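Local coordinates for protein UDP-4-amino-4,6-dideoxy-N-acetyl-beta-L-altrosamine transaminase (Helicobacter pylori, PDB 2FNU) that catalyses the pyridoxal-phosphate-dependent transfer of an amino group from glutamate to a UDP-linked 4-keto sugar, the second step in making pseudaminic acid for flagellin modification, at residues E8-K13 with C349-N354; D73-I78 with G95-F100; R262-N267 with S364-F369. All coordinates share one frame; numbering follows the deposited sequence.

Interaction 1 lies beside the nucleotide-sugar pocket: Glu8 and Pro9 touch the uracil end of the bound UDP-sugar, while the side chain of Pro9 is about 13 Å from the bound pyridoxamine phosphate. Interaction 2 pairs two strands in the seven-stranded sheet, across the chain's centre from interaction 1, with the two contact centres 38 Å apart; the side chain of Ile77 is likewise about 13 Å from the cofactor. Interaction 3 packs helix 246-264 on helix 355-370, its centre 23 Å from that of interaction 1 and 42 Å from that of interaction 2. Helix 355-370 follows directly on segment 349-354, which ties interactions 1 and 3 to one continuous piece of chain.

Interaction 1: residues E8-K13 with C349-N354; sequences EPCLDK and CHANLN. With UD1 (uridine-diphosphate-N-acetylglucosamine), chain F.
Glu8 lies flat over one face of the His350 imidazole. Its CG sits 3.5 Å from the ring centroid and 8° off the normal, a CH-pi contact, and the carboxylate runs out past the CE1-NE2 rim, its plane 14° from that of the imidazole. Glu8 chi1 (59°) places CG between backbone N and carbonyl carbon, and the extended chain beyond carries OE1 to within 3.4 Å of His350 CE1. Cys10 packs next to it, SG 4.0 Å from Ala351 CB and CB against the Asn352 amide. No direct hydrogen bond joins the segments. Instead, one water donates to Glu8 OE1 and Pro9 O and accepts from Asn352 ND2 (2.9 Å); a second links Asn352 ND2 to Leu11 O. In the next shell, Asn352 N donates to His350 ND1 at 3.1 Å from 23° out of the ring plane, a bent bond that probably limits the ring's rotation, and Leu353 CB backs the opposite ring face. Glu8 and Pro9 line the uracil end of the UDP-sugar pocket, Pro9 CD 3.6 Å from UD1 N3, where Lys26 of the second subunit packs on both. Ala351 rests on helix 246-264, and the two loops lead into helices 13-23 and 355-370.

Interaction 2: residues D73-I78 with G95-F100; sequences DRNEII and GYTPVF
Tyr96 meets the loop 73-75 and Ile77 just after Gly95, whose positive phi closes helix 86-93 in a Schellman motif. Ile77 CD1 stands over one face of the Tyr96 phenol, 3.6 Å from the ring centroid and 15° off its normal, in a CH-pi contact. Ile77 CG1 beside the backbone N (chi1 -73°) and an extended chi2 together carry CD1 to the ring. The ring edge faces backbone carbonyls: Tyr96 CE2 is 3.4 Å from Arg74 O, and a water donates to both that oxygen and Tyr96 OH. At Thr97 the parallel pairing begins. Thr97 N donates to Asn75 O at 2.8 Å, almost in line with the carbonyl, and Thr97 O accepts from Ile77 N at 3.0 Å. Pro98 has no N-H to give, but it sits opposite Ile77 in the register and its CA approaches Ile77 O. Val99 N then donates to Ile77 O at 2.9 Å. On the face shared with Thr97, Glu76 and Ile78, Val99 CG2 touches the side chain of Glu76 and lies 3.7 Å from Glu76 OE2, an oxygen that is hydrogen-bonded to Asn119. The pair forms the two strands of a beta-alpha-beta crossover: helix 86-93 connects them and packs on Ile77 and Pro98, strand 122-128 flanks strand 76-79 on its other edge, and strand 97-100 is outermost in this chain's sheet.

Interaction 3: residues R262-N267 with S364-F369; sequences RIFKDN and SVLKTF
Leu366 drives its two methyls against the end of helix 246-264 and the turn that follows. The contact between the segments is apolar, without hydrogen bonds across it. Leu366 CD1 touches Ile263 CG2 at 3.9 Å and lies as close to the Ile263 carbonyl oxygen. Leu366 CD2 touches both Phe264 CD1 (3.9 Å) and Asn267 CB (3.8 Å). Further along the ring, Phe264 CZ reaches Val365 CG1 at 4.1 Å, and the two side chains cross at about a right angle. Leu366 CD2 and Val365 CG1 both come to the Phe264 ring obliquely.

Polar bonds shape the turn. In the type II turn Phe264-Asn267, Phe264 O accepts from Asn267 N and, on a lone pair in the carbonyl plane, from Asn267 ND2 (2.8 Å, 166° at the hydrogen). Asn267 chi1 of 86° turns the amide back toward the helix end while CB faces Leu366; the same amide also holds the following chain through Tyr269 N and Phe270 O.

Phe270 meets Phe264 edge-to-face, and Leu347 touches both Phe264 and Val365. The C-terminal end of helix 246-264 and its turn thus pack on helix 355-370, in the C-terminal part of a fold-type I PLP-dependent aminotransferase, with strands 270-272 and 344-347 contributing to the same apolar core.

Interaction 1: residues E8-K13 with C349-N354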
loop_
_atom_site.group_PDB
_atom_site.type_symbol
_atom_site.label_atom_id
_atom_site.label_comp_id
_atom_site.label_asym_id
_atom_site.label_seq_id
_atom_site.Cartn_x
_atom_site.Cartn_y
_atom_site.Cartn_z
ATOM N N GLU B 8 -12.951 16.729 5.120
ATOM C CA GLU B 8 -11.615 16.742 5.715
ATOM C C GLU B 8 -11.530 15.785 6.896
ATOM O O GLU B 8 -12.561 15.363 7.437
ATOM C CB GLU B 8 -11.218 18.150 6.139
ATOM C CG GLU B 8 -12.125 18.759 7.116
ATOM C CD GLU B 8 -11.866 20.254 7.324
ATOM O OE1 GLU B 8 -11.902 20.650 8.480
ATOM O OE2 GLU B 8 -11.652 21.017 6.363
ATOM N N PRO B 9 -10.298 15.433 7.311
ATOM C CA PRO B 9 -10.175 14.561 8.465
ATOM C C PRO B 9 -10.554 15.311 9.737
ATOM O O PRO B 9 -10.376 16.529 9.813
ATOM C CB PRO B 9 -8.676 14.212 8.480
ATOM C CG PRO B 9 -8.000 15.393 7.821
ATOM C CD PRO B 9 -8.984 15.828 6.754
ATOM N N CYS B 10 -11.038 14.571 10.725
ATOM C CA CYS B 10 -11.484 15.173 11.973
ATOM C C CYS B 10 -10.842 14.436 13.138
ATOM O O CYS B 10 -11.477 13.591 13.775
ATOM C CB CYS B 10 -13.012 15.114 12.063
ATOM S SG CYS B 10 -13.834 15.995 10.696
ATOM N N LEU B 11 -9.576 14.764 13.412
ATOM C CA LEU B 11 -8.849 14.155 14.535
ATOM C C LEU B 11 -9.007 14.986 15.791
ATOM O O LEU B 11 -9.084 16.207 15.706
ATOM C CB LEU B 11 -7.353 14.036 14.199
ATOM C CG LEU B 11 -6.900 12.749 13.498
ATOM C CD1 LEU B 11 -7.756 12.426 12.302
ATOM C CD2 LEU B 11 -5.432 12.831 13.106
ATOM N N ASP B 12 -9.030 14.321 16.943
ATOM C CA ASP B 12 -9.088 15.018 18.235
ATOM C C ASP B 12 -7.900 14.612 19.107
ATOM O O ASP B 12 -7.014 13.884 18.668
ATOM C CB ASP B 12 -10.430 14.767 18.949
ATOM C CG ASP B 12 -10.655 13.301 19.321
ATOM O OD1 ASP B 12 -11.804 12.957 19.684
ATOM O OD2 ASP B 12 -9.713 12.481 19.258
ATOM N N LYS B 13 -7.879 15.079 20.354
ATOM C CA LYS B 13 -6.713 14.812 21.215
ATOM C C LYS B 13 -6.486 13.336 21.527
ATOM O O LYS B 13 -5.339 12.908 21.707
ATOM C CB LYS B 13 -6.759 15.666 22.501
ATOM C CG LYS B 13 -7.964 15.439 23.406
ATOM C CD LYS B 13 -7.678 14.417 24.511
ATOM C CE LYS B 13 -8.858 14.268 25.468
ATOM N NZ LYS B 13 -9.130 15.528 26.221
ATOM N N CYS B 349 -19.293 18.598 3.695
ATOM C CA CYS B 349 -20.008 17.787 4.658
ATOM C C CYS B 349 -18.962 16.924 5.352
ATOM O O CYS B 349 -18.360 16.058 4.720
ATOM C CB CYS B 349 -21.039 16.910 3.953
ATOM S SG CYS B 349 -21.979 15.869 5.099
ATOM N N HIS B 350 -18.701 17.222 6.618
ATOM C CA HIS B 350 -17.784 16.453 7.475
ATOM C C HIS B 350 -18.071 16.813 8.932
ATOM O O HIS B 350 -18.807 17.766 9.222
ATOM C CB HIS B 350 -16.313 16.703 7.122
ATOM C CG HIS B 350 -15.913 18.138 7.217
ATOM N ND1 HIS B 350 -15.568 18.734 8.413
ATOM C CD2 HIS B 350 -15.802 19.098 6.266
ATOM C CE1 HIS B 350 -15.260 20.003 8.192
ATOM N NE2 HIS B 350 -15.406 20.253 6.902
ATOM N N ALA B 351 -17.529 16.024 9.855
ATOM C CA ALA B 351 -17.932 16.140 11.261
ATOM C C ALA B 351 -17.509 17.443 11.926
ATOM O O ALA B 351 -18.031 17.789 12.988
ATOM C CB ALA B 351 -17.405 14.966 12.050
ATOM N N ASN B 352 -16.562 18.154 11.327
ATOM C CA ASN B 352 -16.097 19.413 11.931
ATOM C C ASN B 352 -16.726 20.659 11.333
ATOM O O ASN B 352 -16.327 21.778 11.673
ATOM C CB ASN B 352 -14.578 19.522 11.876
ATOM C CG ASN B 352 -13.889 18.764 13.020
ATOM O OD1 ASN B 352 -14.504 18.453 14.048
ATOM N ND2 ASN B 352 -12.601 18.495 12.853
ATOM N N LEU B 353 -17.710 20.476 10.462
ATOM C CA LEU B 353 -18.400 21.596 9.845
ATOM C C LEU B 353 -19.533 22.038 10.763
ATOM O O LEU B 353 -20.565 21.363 10.854
ATOM C CB LEU B 353 -18.942 21.152 8.484
ATOM C CG LEU B 353 -19.335 22.222 7.470
ATOM C CD1 LEU B 353 -18.128 23.075 7.083
ATOM C CD2 LEU B 353 -19.958 21.533 6.253
ATOM N N ASN B 354 -19.325 23.160 11.453
ATOM C CA ASN B 354 -20.287 23.582 12.481
ATOM C C ASN B 354 -21.555 24.205 11.896
ATOM O O ASN B 354 -21.646 24.480 10.694
ATOM C CB ASN B 354 -19.634 24.472 13.553
ATOM C CG ASN B 354 -19.206 25.832 13.029
ATOM O OD1 ASN B 354 -19.657 26.282 11.980
ATOM N ND2 ASN B 354 -18.343 26.509 13.780
HETATM C "C1'" UD1 F . -10.721 10.476 -4.898
HETATM C "C2'" UD1 F . -12.256 10.374 -4.882
HETATM C "C3'" UD1 F . -12.802 9.973 -3.516
HETATM C "C4'" UD1 F . -12.030 8.772 -2.952
HETATM C "C5'" UD1 F . -10.498 8.907 -3.030
HETATM C "C6'" UD1 F . -9.936 9.807 -1.926
HETATM C "C7'" UD1 F . -13.223 11.893 -6.569
HETATM C "C8'" UD1 F . -13.641 13.298 -6.912
HETATM N "N2'" UD1 F . -12.836 11.647 -5.313
HETATM O "O1'" UD1 F . -10.293 11.653 -4.209
HETATM O "O3'" UD1 F . -14.200 9.616 -3.627
HETATM O "O5'" UD1 F . -10.067 9.321 -4.338
HETATM O "O7'" UD1 F . -13.249 11.027 -7.411
HETATM N N1 UD1 F . -8.338 16.548 1.667
HETATM C C2 UD1 F . -8.058 16.833 3.018
HETATM N N3 UD1 F . -7.119 16.130 3.670
HETATM C C4 UD1 F . -6.421 15.157 3.066
HETATM C C5 UD1 F . -6.650 14.825 1.731
HETATM C C6 UD1 F . -7.611 15.525 1.013
HETATM O O2 UD1 F . -8.694 17.744 3.605
HETATM O O4 UD1 F . -5.559 14.535 3.715
HETATM C C1B UD1 F . -9.367 17.348 0.972
HETATM C C2B UD1 F . -8.678 18.572 0.386
HETATM O "O2'" UD1 F . -9.504 19.721 0.594
HETATM C C3B UD1 F . -8.556 18.263 -1.090
HETATM C C4B UD1 F . -9.751 17.367 -1.340
HETATM O O4B UD1 F . -9.957 16.637 -0.125
HETATM O O3B UD1 F . -8.600 19.430 -1.920
HETATM C C5B UD1 F . -9.465 16.411 -2.481
HETATM O O5B UD1 F . -10.615 15.597 -2.664
HETATM P PA UD1 F . -10.801 14.815 -4.064
HETATM O O1A UD1 F . -11.998 13.886 -3.927
HETATM O O2A UD1 F . -10.771 15.842 -5.183
HETATM O O3A UD1 F . -9.411 13.986 -4.017
HETATM P PB UD1 F . -9.148 12.613 -4.832
HETATM O O1B UD1 F . -9.436 12.828 -6.310
HETATM O O2B UD1 F . -7.800 12.077 -4.373
HETATM O O HOH W 1 -11.260 19.094 10.351
HETATM O O HOH W 2 -11.794 16.850 15.294
#

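Interaction 2: residues D73-I78 with G95-F100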
loop_
_atom_site.group_PDB
_atom_site.type_symbol
_atom_site.label_atom_id
_atom_site.label_comp_id
_atom_site.label_asym_id
_atom_site.label_seq_id
_atom_site.Cartn_x
_atom_site.Cartn_y
_atom_site.Cartn_z
ATOM N N ASP B 73 -13.338 -18.006 -19.058
ATOM C CA ASP B 73 -14.721 -18.282 -19.454
ATOM C C ASP B 73 -15.758 -17.587 -18.551
ATOM O O ASP B 73 -16.932 -17.509 -18.905
ATOM C CB ASP B 73 -14.971 -19.792 -19.455
ATOM C CG ASP B 73 -14.177 -20.524 -20.541
ATOM O OD1 ASP B 73 -13.911 -21.727 -20.353
ATOM O OD2 ASP B 73 -13.828 -19.904 -21.571
ATOM N N ARG B 74 -15.316 -17.102 -17.387
ATOM C CA ARG B 74 -16.197 -16.455 -16.404
ATOM C C ARG B 74 -15.550 -15.124 -16.005
ATOM O O ARG B 74 -15.187 -14.899 -14.842
ATOM C CB ARG B 74 -16.440 -17.371 -15.197
ATOM C CG ARG B 74 -17.273 -18.625 -15.571
ATOM C CD ARG B 74 -17.399 -19.637 -14.429
ATOM N NE ARG B 74 -16.130 -20.271 -14.046
ATOM C CZ ARG B 74 -15.556 -21.295 -14.680
ATOM N NH1 ARG B 74 -16.107 -21.821 -15.768
ATOM N NH2 ARG B 74 -14.411 -21.794 -14.228
ATOM N N ASN B 75 -15.428 -14.260 -17.008
ATOM C CA ASN B 75 -14.584 -13.069 -16.932
ATOM C C ASN B 75 -15.340 -11.743 -16.809
ATOM O O ASN B 75 -14.695 -10.698 -16.785
ATOM C CB ASN B 75 -13.690 -12.984 -18.176
ATOM C CG ASN B 75 -14.482 -12.706 -19.445
ATOM O OD1 ASN B 75 -14.257 -11.707 -20.136
ATOM N ND2 ASN B 75 -15.434 -13.571 -19.740
ATOM N N GLU B 76 -16.675 -11.766 -16.789
ATOM C CA GLU B 76 -17.424 -10.506 -16.714
ATOM C C GLU B 76 -17.945 -10.235 -15.314
ATOM O O GLU B 76 -18.454 -11.143 -14.644
ATOM C CB GLU B 76 -18.584 -10.504 -17.719
ATOM C CG GLU B 76 -18.103 -10.511 -19.157
ATOM C CD GLU B 76 -19.222 -10.443 -20.191
ATOM O OE1 GLU B 76 -18.902 -10.616 -21.386
ATOM O OE2 GLU B 76 -20.388 -10.214 -19.828
ATOM N N ILE B 77 -17.816 -8.981 -14.867
ATOM C CA ILE B 77 -18.370 -8.579 -13.584
ATOM C C ILE B 77 -19.218 -7.346 -13.795
ATOM O O ILE B 77 -18.745 -6.367 -14.353
ATOM C CB ILE B 77 -17.263 -8.343 -12.527
ATOM C CG1 ILE B 77 -16.689 -9.708 -12.097
ATOM C CG2 ILE B 77 -17.814 -7.573 -11.316
ATOM C CD1 ILE B 77 -15.639 -9.691 -10.989
ATOM N N ILE B 78 -20.476 -7.420 -13.368
ATOM C CA ILE B 78 -21.384 -6.293 -13.514
ATOM C C ILE B 78 -21.090 -5.306 -12.406
ATOM O O ILE B 78 -20.916 -5.685 -11.250
ATOM C CB ILE B 78 -22.851 -6.767 -13.410
ATOM C CG1 ILE B 78 -23.189 -7.649 -14.609
ATOM C CG2 ILE B 78 -23.783 -5.593 -13.376
ATOM C CD1 ILE B 78 -24.456 -8.488 -14.370
ATOM N N GLY B 95 -8.227 -9.286 -14.160
ATOM C CA GLY B 95 -8.548 -10.056 -15.370
ATOM C C GLY B 95 -9.978 -9.895 -15.842
ATOM O O GLY B 95 -10.350 -10.443 -16.892
ATOM N N TYR B 96 -10.779 -9.147 -15.087
ATOM C CA TYR B 96 -12.213 -9.043 -15.375
ATOM C C TYR B 96 -12.590 -7.891 -16.289
ATOM O O TYR B 96 -11.973 -6.821 -16.261
ATOM C CB TYR B 96 -13.009 -8.929 -14.054
ATOM C CG TYR B 96 -12.949 -10.212 -13.255
ATOM C CD1 TYR B 96 -12.075 -10.352 -12.177
ATOM C CD2 TYR B 96 -13.740 -11.325 -13.612
ATOM C CE1 TYR B 96 -11.999 -11.555 -11.462
ATOM C CE2 TYR B 96 -13.672 -12.523 -12.890
ATOM C CZ TYR B 96 -12.804 -12.640 -11.826
ATOM O OH TYR B 96 -12.733 -13.832 -11.140
ATOM N N THR B 97 -13.623 -8.118 -17.097
ATOM C CA THR B 97 -14.249 -7.067 -17.905
ATOM C C THR B 97 -15.441 -6.512 -17.135
ATOM O O THR B 97 -16.348 -7.270 -16.797
ATOM C CB THR B 97 -14.739 -7.661 -19.235
ATOM O OG1 THR B 97 -13.606 -8.037 -20.024
ATOM C CG2 THR B 97 -15.588 -6.656 -20.020
ATOM N N PRO B 98 -15.430 -5.201 -16.817
ATOM C CA PRO B 98 -16.595 -4.574 -16.176
ATOM C C PRO B 98 -17.737 -4.456 -17.164
ATOM O O PRO B 98 -17.520 -4.084 -18.316
ATOM C CB PRO B 98 -16.098 -3.182 -15.780
ATOM C CG PRO B 98 -14.959 -2.902 -16.716
ATOM C CD PRO B 98 -14.323 -4.248 -17.032
ATOM N N VAL B 99 -18.949 -4.741 -16.689
ATOM C CA VAL B 99 -20.152 -4.538 -17.476
ATOM C C VAL B 99 -20.985 -3.508 -16.737
ATOM O O VAL B 99 -21.456 -3.773 -15.641
ATOM C CB VAL B 99 -20.905 -5.870 -17.657
ATOM C CG1 VAL B 99 -22.184 -5.667 -18.459
ATOM C CG2 VAL B 99 -19.994 -6.877 -18.355
ATOM N N PHE B 100 -21.121 -2.313 -17.304
ATOM C CA PHE B 100 -21.721 -1.197 -16.564
ATOM C C PHE B 100 -23.249 -1.182 -16.628
ATOM O O PHE B 100 -23.827 -1.195 -17.713
ATOM C CB PHE B 100 -21.146 0.145 -17.057
ATOM C CG PHE B 100 -19.678 0.296 -16.761
ATOM C CD1 PHE B 100 -18.731 0.224 -17.773
ATOM C CD2 PHE B 100 -19.247 0.454 -15.448
ATOM C CE1 PHE B 100 -17.352 0.340 -17.468
ATOM C CE2 PHE B 100 -17.875 0.583 -15.139
ATOM C CZ PHE B 100 -16.936 0.530 -16.156
HETATM O O HOH W 3 -13.322 -15.970 -13.068
#

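Interaction 3: residues R262-N267 with S364-F369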
loop_
_atom_site.group_PDB
_atom_site.type_symbol
_atom_site.label_atom_id
_atom_site.label_comp_id
_atom_site.label_asym_id
_atom_site.label_seq_id
_atom_site.Cartn_x
_atom_site.Cartn_y
_atom_site.Cartn_z
ATOM N N ARG B 262 -32.956 21.801 5.711
ATOM C CA ARG B 262 -33.902 22.845 6.139
ATOM C C ARG B 262 -33.804 24.054 5.222
ATOM O O ARG B 262 -34.830 24.602 4.778
ATOM C CB ARG B 262 -33.657 23.278 7.583
ATOM C CG ARG B 262 -34.023 22.239 8.620
ATOM C CD ARG B 262 -34.040 22.876 10.005
ATOM N NE ARG B 262 -32.770 23.515 10.372
ATOM C CZ ARG B 262 -31.710 22.865 10.850
ATOM N NH1 ARG B 262 -31.748 21.537 11.007
ATOM N NH2 ARG B 262 -30.607 23.550 11.175
ATOM N N ILE B 263 -32.575 24.485 4.935
ATOM C CA ILE B 263 -32.382 25.705 4.162
ATOM C C ILE B 263 -32.732 25.500 2.689
ATOM O O ILE B 263 -33.240 26.424 2.037
ATOM C CB ILE B 263 -30.925 26.223 4.340
ATOM C CG1 ILE B 263 -30.713 26.610 5.819
ATOM C CG2 ILE B 263 -30.615 27.401 3.414
ATOM C CD1 ILE B 263 -29.266 26.832 6.235
ATOM N N PHE B 264 -32.486 24.289 2.176
ATOM C CA PHE B 264 -32.758 23.962 0.785
ATOM C C PHE B 264 -34.184 23.491 0.499
ATOM O O PHE B 264 -34.529 23.272 -0.664
ATOM C CB PHE B 264 -31.794 22.850 0.315
ATOM C CG PHE B 264 -30.352 23.269 0.264
ATOM C CD1 PHE B 264 -29.991 24.602 0.089
ATOM C CD2 PHE B 264 -29.341 22.312 0.358
ATOM C CE1 PHE B 264 -28.645 24.990 0.022
ATOM C CE2 PHE B 264 -27.988 22.681 0.287
ATOM C CZ PHE B 264 -27.643 24.015 0.113
ATOM N N LYS B 265 -35.002 23.297 1.537
ATOM C CA LYS B 265 -36.367 22.784 1.341
ATOM C C LYS B 265 -37.120 23.665 0.336
ATOM O O LYS B 265 -37.127 24.890 0.470
ATOM C CB LYS B 265 -37.110 22.714 2.678
ATOM C CG LYS B 265 -38.583 22.340 2.573
ATOM C CD LYS B 265 -38.803 20.857 2.702
ATOM C CE LYS B 265 -40.282 20.555 2.885
ATOM N NZ LYS B 265 -40.498 19.138 3.280
ATOM N N ASP B 266 -37.702 23.017 -0.679
ATOM C CA ASP B 266 -38.498 23.674 -1.746
ATOM C C ASP B 266 -37.736 24.693 -2.587
ATOM O O ASP B 266 -38.346 25.539 -3.261
ATOM C CB ASP B 266 -39.786 24.313 -1.195
ATOM C CG ASP B 266 -40.703 23.310 -0.540
ATOM O OD1 ASP B 266 -41.358 23.687 0.449
ATOM O OD2 ASP B 266 -40.762 22.148 -0.997
ATOM N N ASN B 267 -36.407 24.630 -2.575
ATOM C CA ASN B 267 -35.645 25.531 -3.434
ATOM C C ASN B 267 -35.920 25.181 -4.910
ATOM O O ASN B 267 -36.190 24.020 -5.247
ATOM C CB ASN B 267 -34.149 25.482 -3.098
ATOM C CG ASN B 267 -33.434 24.377 -3.826
ATOM O OD1 ASN B 267 -33.033 24.546 -4.974
ATOM N ND2 ASN B 267 -33.289 23.230 -3.181
ATOM N N SER B 364 -25.058 30.688 0.656
ATOM C CA SER B 364 -24.172 31.005 -0.482
ATOM C C SER B 364 -24.445 30.151 -1.722
ATOM O O SER B 364 -24.402 30.658 -2.844
ATOM C CB SER B 364 -22.709 30.874 -0.076
ATOM O OG SER B 364 -22.369 31.842 0.909
ATOM N N VAL B 365 -24.723 28.860 -1.526
ATOM C CA VAL B 365 -25.091 27.971 -2.647
ATOM C C VAL B 365 -26.339 28.509 -3.322
ATOM O O VAL B 365 -26.392 28.599 -4.546
ATOM C CB VAL B 365 -25.310 26.503 -2.176
ATOM C CG1 VAL B 365 -25.943 25.629 -3.254
ATOM C CG2 VAL B 365 -23.991 25.907 -1.743
ATOM N N LEU B 366 -27.346 28.878 -2.526
ATOM C CA LEU B 366 -28.575 29.416 -3.103
ATOM C C LEU B 366 -28.300 30.693 -3.893
ATOM O O LEU B 366 -28.831 30.849 -5.001
ATOM C CB LEU B 366 -29.660 29.647 -2.036
ATOM C CG LEU B 366 -30.197 28.359 -1.409
ATOM C CD1 LEU B 366 -31.104 28.729 -0.225
ATOM C CD2 LEU B 366 -30.937 27.482 -2.414
ATOM N N LYS B 367 -27.471 31.574 -3.336
ATOM C CA LYS B 367 -27.143 32.841 -4.005
ATOM C C LYS B 367 -26.442 32.585 -5.324
ATOM O O LYS B 367 -26.676 33.292 -6.290
ATOM C CB LYS B 367 -26.280 33.745 -3.124
ATOM C CG LYS B 367 -27.017 34.313 -1.909
ATOM C CD LYS B 367 -28.281 35.077 -2.299
ATOM C CE LYS B 367 -29.019 35.591 -1.071
ATOM N NZ LYS B 367 -30.454 35.877 -1.359
ATOM N N THR B 368 -25.585 31.568 -5.351
ATOM C CA THR B 368 -24.853 31.214 -6.552
ATOM C C THR B 368 -25.826 30.806 -7.657
ATOM O O THR B 368 -25.767 31.320 -8.787
ATOM C CB THR B 368 -23.864 30.066 -6.260
ATOM O OG1 THR B 368 -22.911 30.506 -5.288
ATOM C CG2 THR B 368 -23.145 29.637 -7.540
ATOM N N PHE B 369 -26.727 29.881 -7.347
ATOM C CA PHE B 369 -27.706 29.433 -8.329
ATOM C C PHE B 369 -28.606 30.564 -8.798
ATOM O O PHE B 369 -28.902 30.676 -9.986
ATOM C CB PHE B 369 -28.515 28.255 -7.795
ATOM C CG PHE B 369 -27.828 26.940 -8.000
ATOM C CD1 PHE B 369 -26.962 26.435 -7.031
ATOM C CD2 PHE B 369 -27.993 26.239 -9.193
ATOM C CE1 PHE B 369 -26.289 25.221 -7.243
ATOM C CE2 PHE B 369 -27.335 25.020 -9.412
ATOM C CZ PHE B 369 -26.482 24.510 -8.433
#